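Local coordinates for protein tRNA(Ile2) 2-agmatinylcytidine synthetase TiaS (PDB 5XOB) that modifies the wobble cytidine of the AUA-decoding isoleucine tRNA, joining agmatine to it at the expense of ATP so that the anticodon reads AUA instead of AUG, at residues G150-L158 with V243-H251. Numbering follows the deposited sequence.
Sequences GAELEDFTL and VTNHATDMH
T157 and T244 face each other as an antiparallel hydrogen-bonded pair: T157 N donates to T244 O and T244 N to T157 O, 2.7 Å away. The side chain of T157 carries the contact further. Its CB sits 3.7 Å from H246 O. With chi1 at 60°, OG1 lies between the backbone N and the carbonyl carbon and donates to H246 O, 2.8 Å away, coming from above that carbonyl plane; the methyl CG2 lies 3.5 Å from H246 O and, farther off, faces A247 CB. Opposite, T244 OG1 donates to T157 O from 70° out of the carbonyl plane, so T157 O is gripped by two donors, the amide and the hydroxyl of one residue. The same T244 OG1 accepts from H246 N, an ST turn that folds the chain as it leaves the strand. The type II turn from N245 to T248 overlaps it; T248 OG1 donates to N245 O, 2.6 Å away, bridging the two ends of the turn, while its methyl CG2 packs against D155, whose OD2 makes a salt bridge with R410. On the other face of the sheet L158 CD2 rests on V243 CG1, 3.6 Å apart. Earlier in 150-158, L153 lays CD1 over the carbonyl of T244 and CD2 against N245 CB, and crosses M250 at about a right angle, with M250 SD 4.1 Å from L153 CD2. M250, extended beyond CG, also brings CE to E152 O. Within the turn, N245 OD1 and H246 NE2 hydrogen-bond to R44, linking it to strand 35-44. Antiparallel strands 157-163 and 239-244, the latter ending in ST and type II turns against T157, belong to the TiaS FLD domain and are neighbours in a mixed eight-stranded sheet shared with the TCKD domain.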
loop_
_atom_site.group_PDB
_atom_site.type_symbol
_atom_site.label_atom_id
_atom_site.label_comp_id
_atom_site.label_asym_id
_atom_site.label_seq_id
_atom_site.Cartn_x
_atom_site.Cartn_y
_atom_site.Cartn_z
ATOM N N GLY A 150 1.635 -14.586 -13.885
ATOM C CA GLY A 150 0.198 -14.578 -14.197
ATOM C C GLY A 150 -0.528 -13.250 -14.038
ATOM O O GLY A 150 -1.557 -13.016 -14.683
ATOM N N ALA A 151 0.002 -12.374 -13.191
ATOM C CA ALA A 151 -0.714 -11.172 -12.789
ATOM C C ALA A 151 -1.116 -10.331 -13.990
ATOM O O ALA A 151 -0.259 -9.945 -14.788
ATOM C CB ALA A 151 0.135 -10.350 -11.836
ATOM N N GLU A 152 -2.416 -10.060 -14.123
ATOM C CA GLU A 152 -2.898 -9.090 -15.103
ATOM C C GLU A 152 -2.943 -7.706 -14.473
ATOM O O GLU A 152 -3.512 -7.531 -13.393
ATOM C CB GLU A 152 -4.286 -9.448 -15.631
ATOM C CG GLU A 152 -4.901 -8.323 -16.460
ATOM C CD GLU A 152 -6.111 -8.748 -17.268
ATOM O OE1 GLU A 152 -7.074 -7.950 -17.339
ATOM O OE2 GLU A 152 -6.102 -9.867 -17.834
ATOM N N LEU A 153 -2.363 -6.727 -15.164
ATOM C CA LEU A 153 -2.299 -5.358 -14.672
ATOM C C LEU A 153 -3.165 -4.414 -15.507
ATOM O O LEU A 153 -2.732 -3.907 -16.549
ATOM C CB LEU A 153 -0.848 -4.871 -14.657
ATOM C CG LEU A 153 0.154 -5.642 -13.787
ATOM C CD1 LEU A 153 1.461 -4.867 -13.671
ATOM C CD2 LEU A 153 -0.396 -5.941 -12.398
ATOM N N GLU A 154 -4.393 -4.191 -15.038
ATOM C CA GLU A 154 -5.300 -3.208 -15.637
ATOM C C GLU A 154 -4.730 -1.813 -15.413
ATOM O O GLU A 154 -4.465 -1.060 -16.352
ATOM C CB GLU A 154 -6.694 -3.310 -15.005
ATOM C CG GLU A 154 -7.465 -4.576 -15.369
ATOM C CD GLU A 154 -8.474 -4.369 -16.491
ATOM O OE1 GLU A 154 -9.542 -5.023 -16.446
ATOM O OE2 GLU A 154 -8.208 -3.561 -17.412
ATOM N N ASP A 155 -4.551 -1.493 -14.141
ATOM C CA ASP A 155 -3.831 -0.316 -13.721
ATOM C C ASP A 155 -2.434 -0.792 -13.335
ATOM O O ASP A 155 -2.252 -1.929 -12.902
ATOM C CB ASP A 155 -4.544 0.311 -12.518
ATOM C CG ASP A 155 -4.131 1.744 -12.259
ATOM O OD1 ASP A 155 -3.531 2.397 -13.151
ATOM O OD2 ASP A 155 -4.417 2.221 -11.138
ATOM N N PHE A 156 -1.449 0.076 -13.514
ATOM C CA PHE A 156 -0.088 -0.203 -13.089
ATOM C C PHE A 156 0.612 1.118 -12.822
ATOM O O PHE A 156 0.155 2.169 -13.262
ATOM C CB PHE A 156 0.661 -0.986 -14.171
ATOM C CG PHE A 156 0.768 -0.253 -15.474
ATOM C CD1 PHE A 156 -0.246 -0.342 -16.417
ATOM C CD2 PHE A 156 1.871 0.545 -15.751
ATOM C CE1 PHE A 156 -0.160 0.344 -17.619
ATOM C CE2 PHE A 156 1.965 1.233 -16.949
ATOM C CZ PHE A 156 0.948 1.131 -17.885
ATOM N N THR A 157 1.707 1.063 -12.084
ATOM C CA THR A 157 2.590 2.209 -11.958
ATOM C C THR A 157 4.016 1.748 -12.222
ATOM O O THR A 157 4.283 0.543 -12.324
ATOM C CB THR A 157 2.462 2.891 -10.581
ATOM O OG1 THR A 157 2.792 1.968 -9.530
ATOM C CG2 THR A 157 1.053 3.389 -10.394
ATOM N N LEU A 158 4.921 2.706 -12.363
ATOM C CA LEU A 158 6.312 2.396 -12.629
ATOM C C LEU A 158 7.131 2.707 -11.394
ATOM O O LEU A 158 6.790 3.609 -10.632
ATOM C CB LEU A 158 6.826 3.212 -13.820
ATOM C CG LEU A 158 6.058 3.087 -15.140
ATOM C CD1 LEU A 158 6.618 4.058 -16.173
ATOM C CD2 LEU A 158 6.090 1.663 -15.674
ATOM N N VAL A 243 7.461 -2.210 -14.286
ATOM C CA VAL A 243 6.028 -1.967 -14.221
ATOM C C VAL A 243 5.527 -2.740 -13.000
ATOM O O VAL A 243 5.884 -3.905 -12.792
ATOM C CB VAL A 243 5.276 -2.388 -15.502
ATOM C CG1 VAL A 243 5.927 -1.772 -16.734
ATOM C CG2 VAL A 243 5.217 -3.898 -15.639
ATOM N N THR A 244 4.721 -2.076 -12.183
ATOM C CA THR A 244 4.375 -2.589 -10.861
ATOM C C THR A 244 2.874 -2.536 -10.660
ATOM O O THR A 244 2.172 -1.814 -11.368
ATOM C CB THR A 244 5.043 -1.756 -9.741
ATOM O OG1 THR A 244 4.384 -0.489 -9.625
ATOM C CG2 THR A 244 6.519 -1.516 -10.034
ATOM N N ASN A 245 2.386 -3.303 -9.688
ATOM C CA ASN A 245 1.013 -3.135 -9.209
ATOM C C ASN A 245 0.950 -2.274 -7.941
ATOM O O ASN A 245 -0.053 -2.269 -7.228
ATOM C CB ASN A 245 0.311 -4.488 -9.018
ATOM C CG ASN A 245 0.911 -5.315 -7.906
ATOM O OD1 ASN A 245 1.936 -4.955 -7.320
ATOM N ND2 ASN A 245 0.274 -6.439 -7.612
ATOM N N HIS A 246 2.018 -1.532 -7.678
ATOM C CA HIS A 246 2.004 -0.532 -6.617
ATOM C C HIS A 246 0.962 0.517 -6.864
ATOM O O HIS A 246 0.740 0.914 -8.005
ATOM C CB HIS A 246 3.336 0.189 -6.543
ATOM C CG HIS A 246 4.447 -0.675 -6.067
ATOM N ND1 HIS A 246 5.756 -0.491 -6.452
ATOM C CD2 HIS A 246 4.438 -1.751 -5.252
ATOM C CE1 HIS A 246 6.509 -1.408 -5.874
ATOM N NE2 HIS A 246 5.732 -2.186 -5.145
ATOM N N ALA A 247 0.348 0.987 -5.787
ATOM C CA ALA A 247 -0.572 2.121 -5.842
ATOM C C ALA A 247 -1.824 1.860 -6.692
ATOM O O ALA A 247 -2.344 2.770 -7.339
ATOM C CB ALA A 247 0.170 3.367 -6.325
ATOM N N THR A 248 -2.321 0.627 -6.667
ATOM C CA THR A 248 -3.496 0.245 -7.453
ATOM C C THR A 248 -4.687 -0.277 -6.638
ATOM O O THR A 248 -5.748 -0.525 -7.212
ATOM C CB THR A 248 -3.133 -0.864 -8.458
ATOM O OG1 THR A 248 -2.538 -1.962 -7.758
ATOM C CG2 THR A 248 -2.159 -0.350 -9.514
ATOM N N ASP A 249 -4.513 -0.458 -5.324
ATOM C CA ASP A 249 -5.518 -1.112 -4.467
ATOM C C ASP A 249 -5.901 -2.484 -5.004
ATOM O O ASP A 249 -7.026 -2.934 -4.806
ATOM C CB ASP A 249 -6.799 -0.262 -4.341
ATOM C CG ASP A 249 -6.704 0.832 -3.277
ATOM O OD1 ASP A 249 -5.751 0.854 -2.468
ATOM O OD2 ASP A 249 -7.617 1.687 -3.251
ATOM N N MET A 250 -4.974 -3.158 -5.678
ATOM C CA MET A 250 -5.295 -4.433 -6.328
ATOM C C MET A 250 -5.603 -5.522 -5.287
ATOM O O MET A 250 -6.209 -6.543 -5.598
ATOM C CB MET A 250 -4.144 -4.861 -7.253
ATOM C CG MET A 250 -4.459 -6.040 -8.175
ATOM S SD MET A 250 -3.154 -6.395 -9.381
ATOM C CE MET A 250 -3.793 -7.868 -10.186
ATOM N N HIS A 251 -5.189 -5.281 -4.050
ATOM C CA HIS A 251 -5.364 -6.227 -2.953
ATOM C C HIS A 251 -6.727 -6.164 -2.290
ATOM O O HIS A 251 -7.048 -7.013 -1.457
ATOM C CB HIS A 251 -4.280 -5.997 -1.890
ATOM C CG HIS A 251 -4.386 -4.685 -1.169
ATOM N ND1 HIS A 251 -4.404 -3.466 -1.814
ATOM C CD2 HIS A 251 -4.444 -4.405 0.154
ATOM C CE1 HIS A 251 -4.486 -2.495 -0.921
ATOM N NE2 HIS A 251 -4.514 -3.039 0.281
#